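Local coordinates for 457aa long hypothetical protein (Pyrococcus horikoshii, PDB 2CSU), which is of unknown function but has the domain make-up of the succinyl-CoA ligase-like proteins, with a CoA-binding Rossmann-type domain followed by flavodoxin-like and ligase-CoA domains, at residues Phe190-Ala198 with Val222-Ile232. Numbering follows the deposited sequence.
Sequences FAELMEYLA and VAKRVTKKKPI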
# COMPACT_ATOMS: atom_id res chain seq x y z
N PHE A 190 -2.53 -22.96 16.70
CA PHE A 190 -3.61 -22.20 16.07
C PHE A 190 -4.96 -22.60 16.66
O PHE A 190 -5.75 -21.75 17.09
CB PHE A 190 -3.66 -22.47 14.56
CG PHE A 190 -2.53 -21.86 13.78
CD1 PHE A 190 -2.33 -20.49 13.79
CD2 PHE A 190 -1.68 -22.67 13.02
CE1 PHE A 190 -1.30 -19.91 13.05
CE2 PHE A 190 -0.65 -22.11 12.28
CZ PHE A 190 -0.46 -20.73 12.29
N ALA A 191 -5.23 -23.91 16.67
CA ALA A 191 -6.50 -24.44 17.16
C ALA A 191 -6.85 -23.98 18.57
O ALA A 191 -7.95 -23.50 18.82
CB ALA A 191 -6.48 -25.95 17.11
N GLU A 192 -5.92 -24.16 19.50
CA GLU A 192 -6.17 -23.77 20.87
C GLU A 192 -6.37 -22.27 20.95
O GLU A 192 -7.18 -21.79 21.74
CB GLU A 192 -5.01 -24.21 21.76
CG GLU A 192 -5.11 -25.67 22.21
CD GLU A 192 -3.75 -26.35 22.32
OE1 GLU A 192 -2.85 -25.80 22.98
OE2 GLU A 192 -3.58 -27.45 21.73
N LEU A 193 -5.64 -21.52 20.13
CA LEU A 193 -5.78 -20.08 20.13
C LEU A 193 -7.13 -19.66 19.55
O LEU A 193 -7.78 -18.76 20.09
CB LEU A 193 -4.64 -19.44 19.36
CG LEU A 193 -3.31 -19.39 20.13
CD1 LEU A 193 -2.25 -18.80 19.22
CD2 LEU A 193 -3.46 -18.56 21.41
N MSE A 194 -7.56 -20.32 18.48
CA MSE A 194 -8.84 -20.02 17.87
C MSE A 194 -9.97 -20.36 18.83
O MSE A 194 -11.00 -19.70 18.84
CB MSE A 194 -9.04 -20.79 16.55
CG MSE A 194 -8.31 -20.18 15.36
SE MSE A 194 -8.36 -21.20 13.83
CE MSE A 194 -7.90 -22.57 14.45
N GLU A 195 -9.78 -21.41 19.64
CA GLU A 195 -10.82 -21.77 20.59
C GLU A 195 -10.97 -20.65 21.62
O GLU A 195 -12.07 -20.22 21.93
CB GLU A 195 -10.50 -23.09 21.30
CG GLU A 195 -10.78 -24.34 20.45
CD GLU A 195 -10.37 -25.65 21.14
OE1 GLU A 195 -9.23 -25.74 21.64
OE2 GLU A 195 -11.20 -26.58 21.16
N TYR A 196 -9.85 -20.16 22.14
CA TYR A 196 -9.91 -19.09 23.12
C TYR A 196 -10.47 -17.78 22.54
O TYR A 196 -11.34 -17.14 23.15
CB TYR A 196 -8.52 -18.85 23.69
CG TYR A 196 -8.34 -17.51 24.34
CD1 TYR A 196 -8.85 -17.24 25.61
CD2 TYR A 196 -7.64 -16.49 23.68
CE1 TYR A 196 -8.67 -16.00 26.21
CE2 TYR A 196 -7.46 -15.25 24.28
CZ TYR A 196 -7.98 -15.01 25.54
OH TYR A 196 -7.81 -13.77 26.11
N LEU A 197 -9.97 -17.38 21.37
CA LEU A 197 -10.39 -16.15 20.71
C LEU A 197 -11.84 -16.16 20.26
O LEU A 197 -12.44 -15.11 20.05
CB LEU A 197 -9.47 -15.87 19.51
CG LEU A 197 -8.03 -15.47 19.83
CD1 LEU A 197 -7.18 -15.51 18.56
CD2 LEU A 197 -8.02 -14.06 20.42
N ALA A 198 -12.41 -17.35 20.12
CA ALA A 198 -13.79 -17.46 19.70
C ALA A 198 -14.75 -16.76 20.66
O ALA A 198 -15.81 -16.30 20.25
CB ALA A 198 -14.19 -18.94 19.57
N VAL A 222 -12.12 -27.09 14.61
CA VAL A 222 -12.19 -25.94 15.50
C VAL A 222 -12.61 -24.73 14.65
O VAL A 222 -13.48 -23.95 15.03
CB VAL A 222 -10.82 -25.65 16.18
CG1 VAL A 222 -10.73 -24.20 16.59
CG2 VAL A 222 -10.66 -26.55 17.42
N ALA A 223 -11.99 -24.59 13.48
CA ALA A 223 -12.30 -23.49 12.58
C ALA A 223 -13.77 -23.52 12.15
O ALA A 223 -14.42 -22.47 12.10
CB ALA A 223 -11.40 -23.56 11.34
N LYS A 224 -14.28 -24.71 11.84
CA LYS A 224 -15.66 -24.89 11.44
C LYS A 224 -16.61 -24.30 12.47
O LYS A 224 -17.60 -23.66 12.15
CB LYS A 224 -15.92 -26.39 11.30
CG LYS A 224 -16.81 -26.71 10.09
CD LYS A 224 -17.40 -28.12 10.17
CE LYS A 224 -17.09 -28.96 8.92
NZ LYS A 224 -17.26 -30.38 9.22
N ARG A 225 -16.30 -24.56 13.74
CA ARG A 225 -17.16 -24.04 14.81
C ARG A 225 -16.98 -22.53 15.00
O ARG A 225 -17.92 -21.75 15.00
CB ARG A 225 -16.79 -24.79 16.09
CG ARG A 225 -17.58 -26.09 16.27
CD ARG A 225 -17.41 -26.68 17.67
NE ARG A 225 -16.07 -27.25 17.84
CZ ARG A 225 -15.20 -26.53 18.55
NH1 ARG A 225 -15.56 -25.36 19.07
NH2 ARG A 225 -13.96 -27.00 18.76
N VAL A 226 -15.71 -22.13 15.23
CA VAL A 226 -15.44 -20.71 15.48
C VAL A 226 -15.97 -19.81 14.35
O VAL A 226 -16.49 -18.73 14.57
CB VAL A 226 -13.93 -20.52 15.64
CG1 VAL A 226 -13.62 -19.06 15.96
CG2 VAL A 226 -13.41 -21.41 16.76
N THR A 227 -15.76 -20.27 13.10
CA THR A 227 -16.16 -19.45 11.96
C THR A 227 -17.66 -19.19 11.93
O THR A 227 -18.19 -18.49 11.08
CB THR A 227 -15.74 -20.18 10.68
OG1 THR A 227 -15.86 -19.27 9.58
CG2 THR A 227 -16.68 -21.36 10.44
N LYS A 228 -18.37 -19.81 12.88
CA LYS A 228 -19.77 -19.52 12.99
C LYS A 228 -20.02 -18.28 13.87
O LYS A 228 -20.92 -17.49 13.62
CB LYS A 228 -20.48 -20.78 13.48
CG LYS A 228 -20.53 -21.82 12.34
CD LYS A 228 -21.40 -23.04 12.65
CE LYS A 228 -21.56 -23.97 11.44
NZ LYS A 228 -21.79 -25.34 11.89
N LYS A 229 -19.16 -18.10 14.90
CA LYS A 229 -19.23 -16.90 15.75
C LYS A 229 -18.55 -15.67 15.11
O LYS A 229 -19.15 -14.62 14.92
CB LYS A 229 -18.55 -17.23 17.07
CG LYS A 229 -19.24 -18.39 17.80
CD LYS A 229 -18.53 -18.73 19.11
CE LYS A 229 -19.35 -19.69 19.98
NZ LYS A 229 -18.61 -20.02 21.20
N LYS A 230 -17.25 -15.82 14.82
CA LYS A 230 -16.53 -14.74 14.14
C LYS A 230 -15.55 -15.27 13.10
O LYS A 230 -15.15 -16.43 13.13
CB LYS A 230 -15.80 -13.90 15.18
CG LYS A 230 -15.83 -14.52 16.58
CD LYS A 230 -14.74 -13.97 17.49
CE LYS A 230 -15.28 -13.54 18.86
NZ LYS A 230 -14.20 -12.96 19.66
N PRO A 231 -15.27 -14.43 12.10
CA PRO A 231 -14.44 -14.80 10.96
C PRO A 231 -12.95 -15.01 11.19
O PRO A 231 -12.33 -14.44 12.10
CB PRO A 231 -14.73 -13.69 9.94
CG PRO A 231 -15.01 -12.53 10.79
CD PRO A 231 -15.87 -13.10 11.89
N ILE A 232 -12.39 -15.89 10.36
CA ILE A 232 -10.99 -16.23 10.40
C ILE A 232 -10.47 -16.04 8.98
O ILE A 232 -11.03 -16.59 8.03
CB ILE A 232 -10.80 -17.69 10.86
CG1 ILE A 232 -11.32 -17.84 12.30
CG2 ILE A 232 -9.34 -18.09 10.74
CD1 ILE A 232 -11.35 -19.26 12.83
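Val222 is the bump that fits between Ala191, Met194 and Glu195, where two neighbouring helices of the flavodoxin-like domain lie side by side. Helices 190-197 and 216-229 run nearly parallel over the same sheet, and their short segments cross at 26° with axes 9.6 Å apart. The two methyls of Val222 share the work: CG1, anti to the backbone N (chi1 155°), comes within 3.6 Å of Ala191 O and also lies against CB and CE of Met194, while CG2 rests on the CG of Glu195. One turn on, Val226 spreads its methyls over the hollow between Met194 O and Ala198, with its CG1 3.7 Å from Ala198 CB; the small Ala198 is consistent with the close approach here, its CA 5.6 Å from Val226 CA. On the sheet side, Met194, a selenomethionine, reaches down beneath the valines and bends at chi3. Met194 SE lies 3.7 Å from CD1 of Ile232, the first residue of strand 232-236, the two side chains crossing at about a right angle; Phe190, Leu193 and Leu197 turn to strand 152-156. At the more exposed edge of the contact, Glu195 OE2 and Arg225 NH2 make a long salt bridge, 3.7 Å, with carboxylate and guanidinium planes clearly tilted against each other. Lys230 closes the far end, its aliphatic chain passing beside the Leu197 and Ala198 carbonyls and its amine also bonded to Thr200 O and Asp203 O, while Lys229 pairs with Asp199. Lys230 NZ meets Leu197 O almost head-on, at 2.8 Å and a C=O...N angle of 170°.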